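Local coordinates for uncharacterized protein MJ0327 (Methanocaldococcus jannaschii DSM 2661, PDB 2QTD), which is of unknown function but belongs to the dinitrogenase iron-molybdenum cofactor family and may bind a related metal cluster, at residues Y70-H81 and F94-P105. Residues are numbered along the deposited sequence; the frame is centred on the assembly and turned at random. Where two conformers were deposited one is given.
Sequences YKKFSKKIEIYH and FIEGELSKISNP
Tyr80 and Lys101 face each other as a non-hydrogen-bonded antiparallel pair, with their CA atoms 4.4 Å apart, where the C-terminal tail passes strand 78-81. On either side of this pair a backbone bond crosses: Ile102 N gives its proton to Ile79 O at 2.7 Å, and His81 N reaches Ser100 O at 2.8 Å with an N-H...O angle of 166°. Two waters carry the pairing further, one lying between Ile79 N and Ile102 O, the other joining His81 O to Ser100 N. Since strand 59-62 bonds to the strand's other edge, the tail extends the sheet of this ribonuclease H-like fold by one short bridge.

The close packing begins on the face of Ile79 and Ile102. CD1 of Ile102 rests on CG2 of Ile79, 3.8 Å away, while the CG2 branch of Ile102 lies against CE1 of Tyr70. Tyr70 sets CG anti to its own N (chi1 -171°), which carries the ring from helix 67-74 out to the tail, where OH donates to Ile102 O at 2.8 Å; that oxygen is also within bonding distance of a water. On the other face, beside Glu78 and Lys101, Phe94 turns its edge to the face of Tyr80, the ring planes 84° apart. Phe94, at the end of helix 87-95, packs on Ile3 and Ile61, and Leu99 packs back on Asn90 and Leu93 of the same helix.

The exposed tail residues are held more loosely. Lys101 runs fully extended across Glu78, and its NZ meets the anti side of OE2 at 2.8 Å in a salt bridge; the same Glu78 carboxylate takes a weak bond from Tyr80 OH at OE1. At the chain end, Pro105 CD lies over one face of the Tyr70 ring. Main-chain bonds and water fix the tail's register, then, while Tyr70 and a surface ion pair fasten its two faces.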
loop_
_atom_site.group_PDB
_atom_site.type_symbol
_atom_site.label_atom_id
_atom_site.label_comp_id
_atom_site.label_asym_id
_atom_site.label_seq_id
_atom_site.Cartn_x
_atom_site.Cartn_y
_atom_site.Cartn_z
ATOM N N TYR A 70 10.146 -5.692 3.890
ATOM C CA TYR A 70 10.492 -4.428 4.527
ATOM C C TYR A 70 11.891 -3.946 4.114
ATOM O O TYR A 70 12.047 -2.794 3.724
ATOM C CB TYR A 70 10.393 -4.499 6.056
ATOM C CG TYR A 70 10.546 -3.123 6.673
ATOM C CD1 TYR A 70 9.471 -2.240 6.735
ATOM C CD2 TYR A 70 11.780 -2.707 7.190
ATOM C CE1 TYR A 70 9.618 -0.974 7.289
ATOM C CE2 TYR A 70 11.937 -1.437 7.740
ATOM C CZ TYR A 70 10.849 -0.579 7.779
ATOM O OH TYR A 70 10.995 0.661 8.332
ATOM N N LYS A 71 12.881 -4.827 4.192
ATOM C CA LYS A 71 14.251 -4.502 3.751
ATOM C C LYS A 71 14.288 -3.989 2.304
ATOM O O LYS A 71 14.837 -2.909 2.043
ATOM C CB LYS A 71 15.179 -5.708 3.933
ATOM C CG LYS A 71 16.650 -5.387 3.750
ATOM N N LYS A 72 13.648 -4.731 1.398
ATOM C CA LYS A 72 13.591 -4.401 -0.039
ATOM C C LYS A 72 12.908 -3.047 -0.329
ATOM O O LYS A 72 13.488 -2.154 -0.928
ATOM C CB LYS A 72 12.888 -5.553 -0.785
ATOM C CG LYS A 72 12.458 -5.275 -2.222
ATOM C CD LYS A 72 12.122 -6.562 -2.978
ATOM C CE LYS A 72 11.391 -6.239 -4.284
ATOM N NZ LYS A 72 11.414 -7.344 -5.282
ATOM N N PHE A 73 11.680 -2.882 0.133
ATOM C CA PHE A 73 10.893 -1.685 -0.195
ATOM C C PHE A 73 11.259 -0.441 0.613
ATOM O O PHE A 73 11.162 0.661 0.079
ATOM C CB PHE A 73 9.378 -1.986 -0.095
ATOM C CG PHE A 73 8.855 -2.930 -1.170
ATOM C CD1 PHE A 73 8.457 -2.442 -2.403
ATOM C CD2 PHE A 73 8.754 -4.303 -0.946
ATOM C CE1 PHE A 73 7.979 -3.296 -3.390
ATOM C CE2 PHE A 73 8.282 -5.156 -1.921
ATOM C CZ PHE A 73 7.901 -4.656 -3.155
ATOM N N SER A 74 11.700 -0.583 1.880
ATOM C CA SER A 74 11.985 0.600 2.712
ATOM C C SER A 74 13.177 1.456 2.251
ATOM O O SER A 74 13.300 2.601 2.680
ATOM C CB SER A 74 12.103 0.259 4.219
ATOM O OG SER A 74 13.227 -0.554 4.484
ATOM N N LYS A 75 14.025 0.907 1.369
ATOM C CA LYS A 75 15.103 1.650 0.708
ATOM C C LYS A 75 14.622 2.902 -0.027
ATOM O O LYS A 75 15.303 3.937 -0.045
ATOM C CB LYS A 75 15.815 0.748 -0.326
ATOM C CG LYS A 75 16.669 -0.361 0.267
ATOM C CD LYS A 75 17.453 -1.138 -0.799
ATOM C CE LYS A 75 18.138 -2.363 -0.183
ATOM N NZ LYS A 75 19.286 -2.850 -0.982
ATOM N N LYS A 76 13.475 2.752 -0.683
ATOM C CA LYS A 76 12.896 3.750 -1.562
ATOM C C LYS A 76 11.541 4.285 -1.093
ATOM O O LYS A 76 11.258 5.461 -1.326
ATOM C CB LYS A 76 12.704 3.098 -2.942
ATOM C CG LYS A 76 12.727 4.060 -4.126
ATOM C CD LYS A 76 14.016 3.930 -4.912
ATOM N N ILE A 77 10.750 3.434 -0.415
ATOM C CA ILE A 77 9.278 3.591 -0.198
ATOM C C ILE A 77 9.043 3.726 1.318
ATOM O O ILE A 77 9.711 3.087 2.126
ATOM C CB ILE A 77 8.496 2.350 -0.797
ATOM C CG1 ILE A 77 8.814 2.180 -2.291
ATOM C CG2 ILE A 77 6.944 2.379 -0.637
ATOM C CD1 ILE A 77 8.062 1.057 -2.945
ATOM N N GLU A 78 8.123 4.600 1.681
ATOM C CA GLU A 78 7.625 4.702 3.047
ATOM C C GLU A 78 6.471 3.747 3.219
ATOM O O GLU A 78 5.607 3.690 2.372
ATOM C CB GLU A 78 7.170 6.120 3.288
ATOM C CG GLU A 78 8.333 7.099 3.123
ATOM C CD GLU A 78 7.901 8.509 3.291
ATOM O OE1 GLU A 78 6.906 8.893 2.619
ATOM O OE2 GLU A 78 8.554 9.222 4.097
ATOM N N ILE A 79 6.457 3.000 4.327
ATOM C CA ILE A 79 5.525 1.900 4.572
ATOM C C ILE A 79 4.698 2.289 5.783
ATOM O O ILE A 79 5.247 2.550 6.862
ATOM C CB ILE A 79 6.239 0.540 4.780
ATOM C CG1 ILE A 79 7.178 0.268 3.575
ATOM C CG2 ILE A 79 5.223 -0.552 4.941
ATOM C CD1 ILE A 79 7.975 -0.967 3.689
ATOM N N TYR A 80 3.383 2.340 5.594
ATOM C CA TYR A 80 2.459 2.848 6.622
ATOM C C TYR A 80 1.564 1.728 7.101
ATOM O O TYR A 80 1.201 0.824 6.335
ATOM C CB TYR A 80 1.600 3.967 6.077
ATOM C CG TYR A 80 2.365 5.214 5.799
ATOM C CD1 TYR A 80 2.624 6.118 6.805
ATOM C CD2 TYR A 80 2.956 5.406 4.557
ATOM C CE1 TYR A 80 3.361 7.261 6.553
ATOM C CE2 TYR A 80 3.726 6.540 4.311
ATOM C CZ TYR A 80 3.923 7.445 5.309
ATOM O OH TYR A 80 4.667 8.591 5.076
ATOM N N HIS A 81 1.192 1.774 8.373
ATOM C CA HIS A 81 0.380 0.733 8.983
ATOM C C HIS A 81 -1.110 1.057 8.878
ATOM O O HIS A 81 -1.569 2.126 9.308
ATOM C CB HIS A 81 0.749 0.581 10.457
ATOM C CG HIS A 81 0.111 -0.620 11.084
ATOM N ND1 HIS A 81 -0.932 -0.517 11.981
ATOM C CD2 HIS A 81 0.347 -1.936 10.922
ATOM C CE1 HIS A 81 -1.310 -1.733 12.344
ATOM N NE2 HIS A 81 -0.554 -2.611 11.710
ATOM N N PHE A 94 -4.594 8.298 5.429
ATOM C CA PHE A 94 -3.301 8.509 4.763
ATOM C C PHE A 94 -3.161 9.970 4.314
ATOM O O PHE A 94 -2.214 10.664 4.654
ATOM C CB PHE A 94 -3.115 7.540 3.583
ATOM C CG PHE A 94 -1.852 7.764 2.817
ATOM C CD1 PHE A 94 -0.657 7.254 3.270
ATOM C CD2 PHE A 94 -1.839 8.588 1.700
ATOM C CE1 PHE A 94 0.531 7.498 2.590
ATOM C CE2 PHE A 94 -0.649 8.853 1.028
ATOM C CZ PHE A 94 0.532 8.269 1.472
ATOM N N ILE A 95 -4.158 10.412 3.576
ATOM C CA ILE A 95 -4.192 11.799 3.043
ATOM C C ILE A 95 -4.149 12.816 4.156
ATOM O O ILE A 95 -3.413 13.800 4.054
ATOM C CB ILE A 95 -5.414 12.023 2.149
ATOM C CG1 ILE A 95 -5.260 11.209 0.876
ATOM C CG2 ILE A 95 -5.582 13.527 1.812
ATOM C CD1 ILE A 95 -6.472 11.167 -0.061
ATOM N N GLU A 96 -4.855 12.533 5.251
ATOM C CA GLU A 96 -4.887 13.398 6.439
ATOM C C GLU A 96 -3.584 13.438 7.264
ATOM O O GLU A 96 -3.452 14.276 8.183
ATOM C CB GLU A 96 -6.059 12.977 7.347
ATOM C CG GLU A 96 -7.433 13.316 6.759
ATOM C CD GLU A 96 -8.617 12.626 7.453
ATOM O OE1 GLU A 96 -8.429 11.733 8.310
ATOM O OE2 GLU A 96 -9.767 13.001 7.137
ATOM N N GLY A 97 -2.645 12.538 6.967
ATOM C CA GLY A 97 -1.399 12.466 7.673
ATOM C C GLY A 97 -1.468 11.711 8.986
ATOM O O GLY A 97 -0.554 11.855 9.804
ATOM N N GLU A 98 -2.486 10.844 9.142
ATOM C CA GLU A 98 -2.835 10.165 10.399
ATOM C C GLU A 98 -2.441 8.689 10.573
ATOM O O GLU A 98 -2.658 8.127 11.648
ATOM C CB GLU A 98 -4.338 10.347 10.660
ATOM C CG GLU A 98 -4.694 11.822 10.782
ATOM C CD GLU A 98 -6.085 12.110 11.279
ATOM O OE1 GLU A 98 -6.816 11.167 11.648
ATOM O OE2 GLU A 98 -6.440 13.312 11.295
ATOM N N LEU A 99 -1.800 8.088 9.574
ATOM C CA LEU A 99 -1.203 6.729 9.647
ATOM C C LEU A 99 0.240 6.789 10.094
ATOM O O LEU A 99 1.047 7.709 9.711
ATOM C CB LEU A 99 -1.287 5.976 8.293
ATOM C CG LEU A 99 -2.676 5.639 7.751
ATOM C CD1 LEU A 99 -2.555 4.799 6.438
ATOM C CD2 LEU A 99 -3.619 4.927 8.777
ATOM N N SER A 100 0.563 5.794 10.897
ATOM C CA SER A 100 1.914 5.609 11.431
ATOM C C SER A 100 2.813 4.902 10.436
ATOM O O SER A 100 2.357 4.020 9.676
ATOM C CB SER A 100 1.832 4.799 12.691
ATOM O OG SER A 100 1.144 5.540 13.619
ATOM N N LYS A 101 4.077 5.313 10.415
ATOM C CA LYS A 101 5.096 4.774 9.522
ATOM C C LYS A 101 5.759 3.588 10.212
ATOM O O LYS A 101 6.195 3.680 11.377
ATOM C CB LYS A 101 6.100 5.903 9.176
ATOM C CG LYS A 101 7.124 5.585 8.096
ATOM C CD LYS A 101 7.974 6.833 7.783
ATOM C CE LYS A 101 8.922 6.571 6.631
ATOM N NZ LYS A 101 9.657 7.839 6.244
ATOM N N ILE A 102 5.817 2.460 9.515
ATOM C CA ILE A 102 6.406 1.253 10.078
ATOM C C ILE A 102 7.912 1.426 10.147
ATOM O O ILE A 102 8.546 1.788 9.172
ATOM C CB ILE A 102 6.003 0.005 9.264
ATOM C CG1 ILE A 102 4.489 -0.245 9.359
ATOM C CG2 ILE A 102 6.858 -1.238 9.746
ATOM C CD1 ILE A 102 3.914 -1.359 8.437
ATOM N N SER A 103 8.502 1.214 11.334
ATOM C CA SER A 103 9.970 1.269 11.517
ATOM C C SER A 103 10.643 -0.116 11.616
ATOM O O SER A 103 11.840 -0.234 11.346
ATOM C CB SER A 103 10.332 2.054 12.764
ATOM O OG SER A 103 9.461 1.664 13.769
ATOM N N ASN A 104 9.904 -1.109 12.082
ATOM C CA ASN A 104 10.362 -2.488 12.094
ATOM C C ASN A 104 9.124 -3.299 11.905
ATOM O O ASN A 104 8.095 -2.983 12.497
ATOM C CB ASN A 104 11.003 -2.909 13.431
ATOM C CG ASN A 104 12.351 -2.272 13.659
ATOM O OD1 ASN A 104 12.486 -1.365 14.476
ATOM N ND2 ASN A 104 13.342 -2.697 12.889
ATOM N N PRO A 105 9.215 -4.371 11.115
ATOM C CA PRO A 105 8.040 -5.195 10.942
ATOM C C PRO A 105 7.745 -6.053 12.180
ATOM O O PRO A 105 6.669 -6.643 12.251
ATOM C CB PRO A 105 8.403 -6.048 9.729
ATOM C CG PRO A 105 9.847 -6.123 9.724
ATOM C CD PRO A 105 10.378 -4.899 10.373
ATOM O OXT PRO A 105 8.528 -6.137 13.147
HETATM O O HOH W 1 8.575 3.124 6.520
HETATM O O HOH W 2 -1.210 3.600 11.432
#